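Local coordinates for protein XRE family transcriptional regulator (Pseudomonas putida, PDB 6F8H) that serves as the antitoxin GraA, probably counteracting the toxin GraT and, as a dimeric HigA-like helix-turn-helix protein, probably binding DNA to regulate transcription, at residues 12-17 against 88-93; 20-25 against 51-56; 55-60 against 78-83. All blocks are in the same frame, centred on the assembly; numbering follows the deposited sequence.

Contact 1: residues 12-17 against 88-93; sequences MRPIHP and AEQQHG
Pro14 and Gln90 meet at the surface, where the loop leading into the first helix of this helix-turn-helix protein runs beside the long helix 73-99. The two side chains approach from opposite directions. Gln90 holds CG beside its backbone N (chi1 -83°) and is extended beyond it, which carries the terminal amide across to the proline ring. There the nearest approach is from Pro14 CG to Gln90 OE1, 3.2 Å, while Pro14 CD lies 3.5 Å from Gln90 NE2. Both ring carbons sit out of the amide plane, so this is van der Waals contact, with no hydrogen bond between the segments. The amide nitrogen has instead a weak hydrogen bond to Asn10 O, a little earlier in the chain.

The next shell adds further ties to the loop. Arg86, one helical turn before Gln90, gives a hydrogen bond from NE to Met12 O and a salt bridge from NH1 to Glu89, and Pro14 also packs on Arg86 and Phe83. Further residues of the helix, Ala88 and Glu89, touch Leu63 of the second subunit, so the long helix serves both the loop and the dimer. Where the loop ends, His16 is the N-cap of helix 17-29: its ring meets Phe83 edge-to-face, Pro17 CD lies above one face of the ring, toward its edge, and ND1 bonds to Gly18 N.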
ATOM      1  N   MET A  12      -8.819   6.648  15.842  1.00 54.52           N
ATOM      2  CA  MET A  12      -8.151   5.410  16.231  1.00 55.46           C
ATOM      3  C   MET A  12      -6.669   5.499  15.868  1.00 48.61           C
ATOM      4  O   MET A  12      -6.309   6.016  14.816  1.00 40.30           O
ATOM      5  CB  MET A  12      -8.817   4.192  15.585  1.00 56.57           C
ATOM      6  CG  MET A  12      -9.663   3.401  16.581  1.00 67.10           C
ATOM      7  SD  MET A  12     -10.760   2.173  15.848  1.00 84.16           S
ATOM      8  CE  MET A  12     -11.901   1.884  17.205  1.00 75.00           C
ATOM      9  N   ARG A  13      -5.819   5.024  16.770  1.00 47.87           N
ATOM     10  CA  ARG A  13      -4.373   5.132  16.607  1.00 44.54           C
ATOM     11  C   ARG A  13      -3.897   4.353  15.381  1.00 37.71           C
ATOM     12  O   ARG A  13      -4.263   3.203  15.212  1.00 35.81           O
ATOM     13  CB  ARG A  13      -3.666   4.625  17.873  1.00 38.49           C
ATOM     14  CG  ARG A  13      -2.149   4.710  17.833  1.00 37.65           C
ATOM     15  CD  ARG A  13      -1.555   4.274  19.166  1.00 37.81           C
ATOM     16  NE  ARG A  13      -1.891   2.889  19.487  1.00 39.67           N
ATOM     17  CZ  ARG A  13      -1.129   1.850  19.159  1.00 39.26           C
ATOM     18  NH1 ARG A  13       0.007   2.049  18.500  1.00 35.82           N
ATOM     19  NH2 ARG A  13      -1.506   0.622  19.481  1.00 37.24           N
ATOM     20  N   PRO A  14      -3.093   4.989  14.517  1.00 35.64           N
ATOM     21  CA  PRO A  14      -2.476   4.250  13.409  1.00 36.29           C
ATOM     22  C   PRO A  14      -1.645   3.076  13.928  1.00 36.55           C
ATOM     23  O   PRO A  14      -0.869   3.260  14.868  1.00 37.94           O
ATOM     24  CB  PRO A  14      -1.577   5.295  12.740  1.00 37.54           C
ATOM     25  CG  PRO A  14      -2.157   6.607  13.114  1.00 38.32           C
ATOM     26  CD  PRO A  14      -2.801   6.428  14.465  1.00 38.09           C
ATOM     27  N   ILE A  15      -1.814   1.895  13.341  1.00 31.78           N
ATOM     28  CA  ILE A  15      -1.019   0.734  13.732  1.00 31.50           C
ATOM     29  C   ILE A  15       0.034   0.369  12.680  1.00 28.68           C
ATOM     30  O   ILE A  15      -0.289  -0.162  11.618  1.00 28.06           O
ATOM     31  CB  ILE A  15      -1.901  -0.496  13.976  1.00 28.76           C
ATOM     32  CG1 ILE A  15      -3.039  -0.139  14.936  1.00 35.42           C
ATOM     33  CG2 ILE A  15      -1.057  -1.640  14.509  1.00 28.36           C
ATOM     34  CD1 ILE A  15      -2.547   0.325  16.315  1.00 30.39           C
ATOM     35  N   HIS A  16       1.297   0.647  12.977  1.00 27.35           N
ATOM     36  CA  HIS A  16       2.353   0.267  12.047  1.00 30.41           C
ATOM     37  C   HIS A  16       2.508  -1.266  11.993  1.00 26.06           C
ATOM     38  O   HIS A  16       2.457  -1.937  13.020  1.00 25.91           O
ATOM     39  CB  HIS A  16       3.674   0.927  12.436  1.00 27.88           C
ATOM     40  CG  HIS A  16       4.686   0.925  11.337  1.00 29.48           C
ATOM     41  ND1 HIS A  16       5.464  -0.176  11.048  1.00 28.87           N
ATOM     42  CD2 HIS A  16       5.035   1.880  10.447  1.00 29.05           C
ATOM     43  CE1 HIS A  16       6.252   0.101  10.024  1.00 28.12           C
ATOM     44  NE2 HIS A  16       6.018   1.345   9.645  1.00 32.90           N
ATOM     45  N   PRO A  17       2.695  -1.822  10.789  1.00 25.50           N
ATOM     46  CA  PRO A  17       2.923  -3.267  10.659  1.00 24.97           C
ATOM     47  C   PRO A  17       4.039  -3.758  11.568  1.00 22.48           C
ATOM     48  O   PRO A  17       3.979  -4.883  12.058  1.00 24.83           O
ATOM     49  CB  PRO A  17       3.302  -3.434   9.176  1.00 24.60           C
ATOM     50  CG  PRO A  17       2.605  -2.293   8.494  1.00 24.24           C
ATOM     51  CD  PRO A  17       2.646  -1.142   9.478  1.00 26.41           C
ATOM     52  N   ALA A  88      -2.424   9.638   6.785  1.00 33.53           N
ATOM     53  CA  ALA A  88      -2.793  10.693   5.844  1.00 36.16           C
ATOM     54  C   ALA A  88      -4.029  11.466   6.326  1.00 38.90           C
ATOM     55  O   ALA A  88      -4.130  12.681   6.140  1.00 40.70           O
ATOM     56  CB  ALA A  88      -3.040  10.099   4.447  1.00 30.32           C
ATOM     57  N   GLU A  89      -4.963  10.751   6.942  1.00 34.54           N
ATOM     58  CA  GLU A  89      -6.155  11.373   7.487  1.00 39.63           C
ATOM     59  C   GLU A  89      -5.771  12.263   8.655  1.00 44.50           C
ATOM     60  O   GLU A  89      -6.191  13.427   8.733  1.00 42.62           O
ATOM     61  CB  GLU A  89      -7.162  10.330   7.953  1.00 39.65           C
ATOM     62  CG  GLU A  89      -7.848   9.523   6.871  1.00 41.02           C
ATOM     63  CD  GLU A  89      -8.840   8.531   7.467  1.00 46.58           C
ATOM     64  OE1 GLU A  89      -8.424   7.693   8.296  1.00 45.29           O
ATOM     65  OE2 GLU A  89     -10.038   8.592   7.123  1.00 54.31           O
ATOM     66  N   GLN A  90      -4.971  11.713   9.566  1.00 38.48           N
ATOM     67  CA  GLN A  90      -4.587  12.454  10.761  1.00 43.77           C
ATOM     68  C   GLN A  90      -3.819  13.706  10.378  1.00 44.99           C
ATOM     69  O   GLN A  90      -4.096  14.787  10.890  1.00 47.72           O
ATOM     70  CB  GLN A  90      -3.764  11.582  11.714  1.00 41.89           C
ATOM     71  CG  GLN A  90      -4.624  10.687  12.618  1.00 49.22           C
ATOM     72  CD  GLN A  90      -3.800   9.925  13.642  1.00 52.30           C
ATOM     73  OE1 GLN A  90      -2.585   9.769  13.477  1.00 49.31           O
ATOM     74  NE2 GLN A  90      -4.452   9.460  14.713  1.00 47.37           N
ATOM     75  N   GLN A  91      -2.885  13.561   9.446  1.00 43.38           N
ATOM     76  CA  GLN A  91      -2.007  14.650   9.064  1.00 44.71           C
ATOM     77  C   GLN A  91      -2.684  15.647   8.125  1.00 49.30           C
ATOM     78  O   GLN A  91      -2.615  16.855   8.353  1.00 48.79           O
ATOM     79  CB  GLN A  91      -0.726  14.092   8.425  1.00 47.40           C
ATOM     80  CG  GLN A  91       0.148  13.326   9.420  1.00 49.37           C
ATOM     81  CD  GLN A  91       1.473  12.851   8.831  1.00 59.67           C
ATOM     82  OE1 GLN A  91       1.708  12.942   7.619  1.00 58.53           O
ATOM     83  NE2 GLN A  91       2.345  12.323   9.695  1.00 57.64           N
ATOM     84  N   HIS A  92      -3.359  15.148   7.094  1.00 44.88           N
ATOM     85  CA  HIS A  92      -3.856  16.000   6.012  1.00 41.90           C
ATOM     86  C   HIS A  92      -5.370  15.950   5.794  1.00 41.12           C
ATOM     87  O   HIS A  92      -5.886  16.587   4.878  1.00 43.45           O
ATOM     88  CB  HIS A  92      -3.170  15.621   4.702  1.00 46.23           C
ATOM     89  CG  HIS A  92      -1.685  15.791   4.722  1.00 53.04           C
ATOM     90  ND1 HIS A  92      -1.077  17.030   4.755  1.00 55.88           N
ATOM     91  CD2 HIS A  92      -0.683  14.881   4.698  1.00 54.69           C
ATOM     92  CE1 HIS A  92       0.234  16.874   4.757  1.00 56.79           C
ATOM     93  NE2 HIS A  92       0.501  15.579   4.721  1.00 60.45           N
ATOM     94  N   GLY A  93      -6.071  15.189   6.623  1.00 40.53           N
ATOM     95  CA  GLY A  93      -7.490  14.947   6.434  1.00 44.11           C
ATOM     96  C   GLY A  93      -8.377  16.169   6.254  1.00 47.28           C
ATOM     97  O   GLY A  93      -9.225  16.205   5.354  1.00 39.87           O
TER

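Contact 2: residues 20-25 against 51-56; sequences ILREEF and LRERGG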
ATOM      1  N   ILE A  20       2.728  -4.876  14.889  1.00 23.78           N
ATOM      2  CA  ILE A  20       2.217  -6.251  14.825  1.00 24.52           C
ATOM      3  C   ILE A  20       3.387  -7.242  14.777  1.00 25.97           C
ATOM      4  O   ILE A  20       3.397  -8.247  15.504  1.00 27.53           O
ATOM      5  CB  ILE A  20       1.301  -6.458  13.613  1.00 25.26           C
ATOM      6  CG1 ILE A  20       0.084  -5.529  13.696  1.00 26.36           C
ATOM      7  CG2 ILE A  20       0.838  -7.921  13.499  1.00 26.52           C
ATOM      8  CD1 ILE A  20      -0.681  -5.661  14.992  1.00 28.76           C
ATOM      9  N   LEU A  21       4.385  -6.959  13.934  1.00 26.21           N
ATOM     10  CA  LEU A  21       5.521  -7.866  13.818  1.00 25.39           C
ATOM     11  C   LEU A  21       6.173  -8.037  15.187  1.00 29.97           C
ATOM     12  O   LEU A  21       6.461  -9.157  15.623  1.00 27.16           O
ATOM     13  CB  LEU A  21       6.548  -7.355  12.788  1.00 20.63           C
ATOM     14  CG  LEU A  21       7.768  -8.243  12.552  1.00 25.28           C
ATOM     15  CD1 LEU A  21       7.326  -9.655  12.179  1.00 22.03           C
ATOM     16  CD2 LEU A  21       8.653  -7.654  11.446  1.00 27.91           C
ATOM     17  N   ARG A  22       6.355  -6.920  15.881  1.00 24.56           N
ATOM     18  CA  ARG A  22       7.005  -6.930  17.182  1.00 28.09           C
ATOM     19  C   ARG A  22       6.136  -7.519  18.306  1.00 27.72           C
ATOM     20  O   ARG A  22       6.583  -8.394  19.053  1.00 28.10           O
ATOM     21  CB  ARG A  22       7.431  -5.502  17.537  1.00 30.07           C
ATOM     22  CG  ARG A  22       8.412  -5.407  18.687  1.00 36.72           C
ATOM     23  CD  ARG A  22       8.663  -3.939  19.052  1.00 35.16           C
ATOM     24  NE  ARG A  22       7.437  -3.289  19.497  1.00 34.08           N
ATOM     25  CZ  ARG A  22       6.790  -2.357  18.803  1.00 34.17           C
ATOM     26  NH1 ARG A  22       7.253  -1.980  17.621  1.00 30.51           N
ATOM     27  NH2 ARG A  22       5.672  -1.817  19.283  1.00 28.39           N
ATOM     28  N   GLU A  23       4.893  -7.056  18.419  1.00 26.38           N
ATOM     29  CA  GLU A  23       4.061  -7.406  19.588  1.00 27.63           C
ATOM     30  C   GLU A  23       3.462  -8.803  19.495  1.00 32.88           C
ATOM     31  O   GLU A  23       3.314  -9.472  20.514  1.00 31.38           O
ATOM     32  CB  GLU A  23       2.927  -6.403  19.781  1.00 28.32           C
ATOM     33  CG  GLU A  23       3.367  -5.022  20.190  1.00 30.02           C
ATOM     34  CD  GLU A  23       4.022  -4.992  21.560  1.00 38.35           C
ATOM     35  OE1 GLU A  23       3.734  -5.882  22.394  1.00 40.83           O
ATOM     36  OE2 GLU A  23       4.830  -4.072  21.803  1.00 39.86           O
ATOM     37  N   GLU A  24       3.115  -9.244  18.284  1.00 26.98           N
ATOM     38  CA  GLU A  24       2.419 -10.510  18.128  1.00 31.99           C
ATOM     39  C   GLU A  24       3.341 -11.644  17.690  1.00 35.07           C
ATOM     40  O   GLU A  24       3.189 -12.774  18.143  1.00 36.78           O
ATOM     41  CB  GLU A  24       1.266 -10.360  17.133  1.00 35.85           C
ATOM     42  CG  GLU A  24       0.297  -9.243  17.498  1.00 31.93           C
ATOM     43  CD  GLU A  24      -1.075  -9.434  16.883  1.00 46.22           C
ATOM     44  OE1 GLU A  24      -1.328 -10.540  16.358  1.00 51.62           O
ATOM     45  OE2 GLU A  24      -1.905  -8.491  16.921  1.00 47.29           O
ATOM     46  N   PHE A  25       4.292 -11.356  16.808  1.00 31.44           N
ATOM     47  CA  PHE A  25       5.173 -12.407  16.316  1.00 34.30           C
ATOM     48  C   PHE A  25       6.457 -12.502  17.119  1.00 37.65           C
ATOM     49  O   PHE A  25       6.774 -13.568  17.642  1.00 40.30           O
ATOM     50  CB  PHE A  25       5.479 -12.195  14.827  1.00 33.56           C
ATOM     51  CG  PHE A  25       4.308 -12.466  13.959  1.00 26.89           C
ATOM     52  CD1 PHE A  25       3.361 -11.491  13.733  1.00 25.57           C
ATOM     53  CD2 PHE A  25       4.113 -13.728  13.413  1.00 33.95           C
ATOM     54  CE1 PHE A  25       2.245 -11.750  12.947  1.00 29.74           C
ATOM     55  CE2 PHE A  25       3.003 -13.998  12.633  1.00 28.72           C
ATOM     56  CZ  PHE A  25       2.062 -13.009  12.399  1.00 26.02           C
ATOM     57  N   LEU A  51      10.732  -3.084  12.572  1.00 28.64           N
ATOM     58  CA  LEU A  51      10.474  -3.312  13.998  1.00 30.29           C
ATOM     59  C   LEU A  51      10.405  -2.010  14.810  1.00 33.37           C
ATOM     60  O   LEU A  51       9.640  -1.913  15.776  1.00 36.45           O
ATOM     61  CB  LEU A  51      11.554  -4.233  14.591  1.00 31.88           C
ATOM     62  CG  LEU A  51      11.538  -5.706  14.157  1.00 31.69           C
ATOM     63  CD1 LEU A  51      12.737  -6.467  14.709  1.00 28.33           C
ATOM     64  CD2 LEU A  51      10.234  -6.399  14.574  1.00 30.64           C
ATOM     65  N   ARG A  52      11.209  -1.021  14.425  1.00 31.92           N
ATOM     66  CA  ARG A  52      11.194   0.290  15.078  1.00 35.98           C
ATOM     67  C   ARG A  52      10.139   1.195  14.439  1.00 35.02           C
ATOM     68  O   ARG A  52       9.987   2.362  14.816  1.00 31.29           O
ATOM     69  CB  ARG A  52      12.575   0.952  15.009  1.00 36.00           C
ATOM     70  CG  ARG A  52      13.009   1.295  13.601  1.00 41.33           C
ATOM     71  CD  ARG A  52      14.452   1.789  13.534  1.00 47.85           C
ATOM     72  NE  ARG A  52      14.558   3.237  13.685  1.00 51.51           N
ATOM     73  CZ  ARG A  52      15.164   3.839  14.704  1.00 57.07           C
ATOM     74  NH1 ARG A  52      15.728   3.111  15.662  1.00 55.29           N
ATOM     75  NH2 ARG A  52      15.210   5.169  14.759  1.00 57.33           N
ATOM     76  N   GLU A  53       9.409   0.634  13.478  1.00 29.22           N
ATOM     77  CA  GLU A  53       8.299   1.317  12.814  1.00 30.00           C
ATOM     78  C   GLU A  53       8.769   2.516  12.025  1.00 31.70           C
ATOM     79  O   GLU A  53       8.030   3.477  11.864  1.00 31.53           O
ATOM     80  CB  GLU A  53       7.229   1.739  13.830  1.00 30.55           C
ATOM     81  CG  GLU A  53       6.711   0.573  14.631  1.00 32.11           C
ATOM     82  CD  GLU A  53       5.715   0.976  15.719  1.00 36.31           C
ATOM     83  OE1 GLU A  53       4.953   1.967  15.537  1.00 30.85           O
ATOM     84  OE2 GLU A  53       5.703   0.281  16.755  1.00 33.80           O
ATOM     85  N   ARG A  54      10.000   2.448  11.526  1.00 31.73           N
ATOM     86  CA  ARG A  54      10.549   3.516  10.702  1.00 35.30           C
ATOM     87  C   ARG A  54      10.294   3.282   9.216  1.00 39.37           C
ATOM     88  O   ARG A  54       9.950   4.212   8.481  1.00 45.68           O
ATOM     89  CB  ARG A  54      12.052   3.658  10.950  1.00 39.84           C
ATOM     90  CG  ARG A  54      12.753   4.647  10.023  1.00 44.98           C
ATOM     91  N   GLY A  55      10.485   2.050   8.762  1.00 31.63           N
ATOM     92  CA  GLY A  55      10.353   1.765   7.343  1.00 36.01           C
ATOM     93  C   GLY A  55       9.086   0.976   7.089  1.00 37.32           C
ATOM     94  O   GLY A  55       8.653   0.216   7.959  1.00 35.70           O
ATOM     95  N   GLY A  56       8.492   1.153   5.910  1.00 33.37           N
ATOM     96  CA  GLY A  56       7.256   0.462   5.575  1.00 35.01           C
ATOM     97  C   GLY A  56       7.513  -0.942   5.060  1.00 29.58           C
ATOM     98  O   GLY A  56       8.659  -1.347   4.861  1.00 24.85           O
TER
HETATM   99  O   HOH W   1       4.034   0.838  18.604  1.00 36.47           O
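Arg22 sends its chain out with CG anti to the backbone N (chi1 -166°) and then bends at chi3 (62°), turning the guanidinium toward Leu51 and Glu53. Glu53 is extended beyond CG and crosses the arginine at about a right angle, yet carboxylate and guanidinium end nearly coplanar. The grip is end-on but uses a single oxygen: Glu53 OE2 receives Arg22 NH1 at 2.9 Å, on its anti lone pair, and Arg22 NH2 at 3.3 Å in a more bent bond. Arg22 NH1 also donates to Leu51 O at 3.0 Å, meeting the carbonyl nearly end-on although the bond is bent at the hydrogen. All these acceptors lie close to the guanidinium plane. A water donates to Glu53 OE2 at 2.6 Å and accepts from Arg22 NH2, closing a small ring of hydrogen bonds between these two groups. Arg22 NH2 also forms a long, weak hydrogen bond to Glu23 OE2, part of the same salt-bridge network.

Beneath the charges lies an apolar layer. Leu51 brings CD2 to Leu21 CG at 3.7 Å, and Leu21 continues inward to Leu69 and Trp76.

Glu53, with positive phi, leaves helix 44-51 through a Schellman motif. By its place in the helix-turn-helix, that helix is probably the one that reads DNA, and the contact ties its C-terminal end to helix 17-29. Leu51 O lies at the negative end of the helix dipole, so a positive guanidinium is probably favoured there twice over, by the backbone carbonyl and by the carboxylate.

Contact 3: residues 55-60 against 78-83; sequences GGVSAD and NLQTAF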
ATOM      1  N   GLY A  55      10.485   2.050   8.762  1.00 31.63           N
ATOM      2  CA  GLY A  55      10.353   1.765   7.343  1.00 36.01           C
ATOM      3  C   GLY A  55       9.086   0.976   7.089  1.00 37.32           C
ATOM      4  O   GLY A  55       8.653   0.216   7.959  1.00 35.70           O
ATOM      5  N   GLY A  56       8.492   1.153   5.910  1.00 33.37           N
ATOM      6  CA  GLY A  56       7.256   0.462   5.575  1.00 35.01           C
ATOM      7  C   GLY A  56       7.513  -0.942   5.060  1.00 29.58           C
ATOM      8  O   GLY A  56       8.659  -1.347   4.861  1.00 24.85           O
ATOM      9  N   VAL A  57       6.438  -1.681   4.831  1.00 27.96           N
ATOM     10  CA  VAL A  57       6.535  -3.023   4.273  1.00 25.37           C
ATOM     11  C   VAL A  57       6.250  -2.987   2.778  1.00 26.46           C
ATOM     12  O   VAL A  57       5.184  -2.582   2.371  1.00 28.98           O
ATOM     13  CB  VAL A  57       5.554  -3.990   4.969  1.00 25.04           C
ATOM     14  CG1 VAL A  57       5.576  -5.386   4.312  1.00 19.95           C
ATOM     15  CG2 VAL A  57       5.841  -4.041   6.494  1.00 23.79           C
ATOM     16  N   SER A  58       7.208  -3.420   1.960  1.00 26.63           N
ATOM     17  CA  SER A  58       7.030  -3.428   0.512  1.00 28.63           C
ATOM     18  C   SER A  58       6.351  -4.713   0.046  1.00 27.63           C
ATOM     19  O   SER A  58       6.197  -5.657   0.821  1.00 28.50           O
ATOM     20  CB  SER A  58       8.383  -3.284  -0.189  1.00 29.88           C
ATOM     21  OG  SER A  58       9.150  -4.457   0.013  1.00 29.94           O
ATOM     22  N   ALA A  59       5.981  -4.764  -1.227  1.00 28.43           N
ATOM     23  CA  ALA A  59       5.357  -5.974  -1.759  1.00 32.35           C
ATOM     24  C   ALA A  59       6.319  -7.168  -1.651  1.00 28.63           C
ATOM     25  O   ALA A  59       5.919  -8.269  -1.259  1.00 28.97           O
ATOM     26  CB  ALA A  59       4.912  -5.759  -3.198  1.00 30.21           C
ATOM     27  N   ASP A  60       7.589  -6.936  -1.967  1.00 27.19           N
ATOM     28  CA  ASP A  60       8.622  -7.969  -1.807  1.00 28.74           C
ATOM     29  C   ASP A  60       8.706  -8.453  -0.357  1.00 27.41           C
ATOM     30  O   ASP A  60       8.738  -9.656  -0.084  1.00 26.04           O
ATOM     31  CB  ASP A  60       9.989  -7.426  -2.272  1.00 28.34           C
ATOM     32  CG  ASP A  60      11.074  -8.506  -2.303  1.00 31.83           C
ATOM     33  OD1 ASP A  60      11.759  -8.716  -1.281  1.00 30.44           O
ATOM     34  OD2 ASP A  60      11.250  -9.145  -3.361  1.00 37.91           O
ATOM     35  N   ASN A  78      -2.042  -4.905   3.741  1.00 22.70           N
ATOM     36  CA  ASN A  78      -3.247  -4.270   4.268  1.00 24.93           C
ATOM     37  C   ASN A  78      -2.973  -3.551   5.592  1.00 24.91           C
ATOM     38  O   ASN A  78      -3.562  -2.512   5.863  1.00 25.77           O
ATOM     39  CB  ASN A  78      -4.378  -5.293   4.429  1.00 26.27           C
ATOM     40  CG  ASN A  78      -4.877  -5.812   3.090  1.00 28.81           C
ATOM     41  OD1 ASN A  78      -4.561  -5.252   2.040  1.00 30.98           O
ATOM     42  ND2 ASN A  78      -5.674  -6.867   3.121  1.00 28.87           N
ATOM     43  N   LEU A  79      -2.057  -4.080   6.400  1.00 22.97           N
ATOM     44  CA  LEU A  79      -1.657  -3.372   7.613  1.00 21.22           C
ATOM     45  C   LEU A  79      -0.953  -2.079   7.225  1.00 26.07           C
ATOM     46  O   LEU A  79      -1.197  -1.019   7.811  1.00 23.62           O
ATOM     47  CB  LEU A  79      -0.758  -4.245   8.494  1.00 23.52           C
ATOM     48  CG  LEU A  79      -1.431  -5.319   9.358  1.00 26.23           C
ATOM     49  CD1 LEU A  79      -0.363  -6.181  10.032  1.00 23.43           C
ATOM     50  CD2 LEU A  79      -2.369  -4.694  10.414  1.00 21.47           C
ATOM     51  N   GLN A  80      -0.100  -2.167   6.203  1.00 23.73           N
ATOM     52  CA  GLN A  80       0.629  -1.006   5.699  1.00 25.55           C
ATOM     53  C   GLN A  80      -0.304   0.072   5.135  1.00 25.07           C
ATOM     54  O   GLN A  80      -0.143   1.245   5.443  1.00 25.40           O
ATOM     55  CB  GLN A  80       1.635  -1.422   4.614  1.00 23.19           C
ATOM     56  CG  GLN A  80       2.526  -0.271   4.142  1.00 24.82           C
ATOM     57  CD  GLN A  80       3.401   0.283   5.258  1.00 27.75           C
ATOM     58  OE1 GLN A  80       4.135  -0.461   5.922  1.00 26.31           O
ATOM     59  NE2 GLN A  80       3.331   1.596   5.470  1.00 28.16           N
ATOM     60  N   THR A  81      -1.262  -0.301   4.290  1.00 26.97           N
ATOM     61  CA  THR A  81      -2.132   0.735   3.722  1.00 31.06           C
ATOM     62  C   THR A  81      -3.095   1.313   4.774  1.00 27.40           C
ATOM     63  O   THR A  81      -3.425   2.489   4.715  1.00 29.46           O
ATOM     64  CB  THR A  81      -2.947   0.232   2.526  1.00 27.95           C
ATOM     65  OG1 THR A  81      -3.762  -0.854   2.942  1.00 32.22           O
ATOM     66  CG2 THR A  81      -2.022  -0.221   1.367  1.00 32.08           C
ATOM     67  N   ALA A  82      -3.540   0.498   5.725  1.00 26.10           N
ATOM     68  CA  ALA A  82      -4.394   1.016   6.789  1.00 29.28           C
ATOM     69  C   ALA A  82      -3.622   2.054   7.608  1.00 26.68           C
ATOM     70  O   ALA A  82      -4.138   3.133   7.920  1.00 28.93           O
ATOM     71  CB  ALA A  82      -4.894  -0.105   7.682  1.00 30.24           C
ATOM     72  N   PHE A  83      -2.378   1.728   7.935  1.00 26.97           N
ATOM     73  CA  PHE A  83      -1.524   2.652   8.663  1.00 27.21           C
ATOM     74  C   PHE A  83      -1.308   3.928   7.869  1.00 30.35           C
ATOM     75  O   PHE A  83      -1.429   5.022   8.412  1.00 28.58           O
ATOM     76  CB  PHE A  83      -0.179   2.008   8.993  1.00 29.59           C
ATOM     77  CG  PHE A  83       0.853   2.979   9.502  1.00 30.79           C
ATOM     78  CD1 PHE A  83       0.906   3.321  10.854  1.00 29.26           C
ATOM     79  CD2 PHE A  83       1.773   3.541   8.639  1.00 26.79           C
ATOM     80  CE1 PHE A  83       1.858   4.207  11.321  1.00 31.65           C
ATOM     81  CE2 PHE A  83       2.720   4.426   9.096  1.00 29.62           C
ATOM     82  CZ  PHE A  83       2.766   4.760  10.441  1.00 32.01           C
TER
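Gln80, Val57 and Gly56 make up this contact, in which one side chain of helix 73-99 reaches across to the backbone of the loop before helix 59-69. With CG anti to its backbone N (chi1 -174°) and a bend at chi2, Gln80 lays its amide against the loop. Gln80 OE1 accepts the backbone N-H of Val57 at 2.8 Å in a fairly straight bond, with an angle of 162° at the hydrogen. The donor does not follow a lone pair: it stands well above the carbonyl plane, 53° out of it. Gly56 lies just beside this bond, its CA 3.3 Å from Gln80 OE1; with no side chain at Gly56, the amide can approach the backbone closely where a CB would be tight.

Val57 contributes more than its N-H. Val57 CB lies 3.9 Å from Gln80 OE1, and CG2 about as far, on the same side; the valine side chain packs on Pro17, the residue that Gln80 also touches. On its own helix, Asp84, one turn further along, accepts a hydrogen bond from Gln80 NE2. With OE1 and NE2 both engaged, the rotation of the amide is well determined.

Immediately after Val57, Ser58 caps helix 59-69 through OG and Met61 N. Thr81 and Asn78 face their own counterparts on the second subunit, so the helix carrying Gln80 also lies at the dimer interface. Here a glutamine side chain accepts the N-H of the loop before helix 59-69, within an all-helical helix-turn-helix fold of the XRE/HigA type.

Contacts 2 and 3 follow one another inside the loop closed by contact 1, and contact 3 begins on Gly55 and Gly56, where contact 2 ends. Their centres lie about 16 Å (1 and 2), 13 Å (1 and 3) and 11 Å (2 and 3) apart. Helix 73-99 serves contacts 1 and 3, both of which reach the second subunit, whereas no other chain of the assembly touches the segments of contact 2. His16 connects all three: its CE1 is 3.2 Å from Gly55 O and its N is 3.4 Å from Phe83 CD1. The loop and helix 17-29 both pack on helix 73-99, so each probable DNA-binding unit sits on the helix that contacts the other subunit.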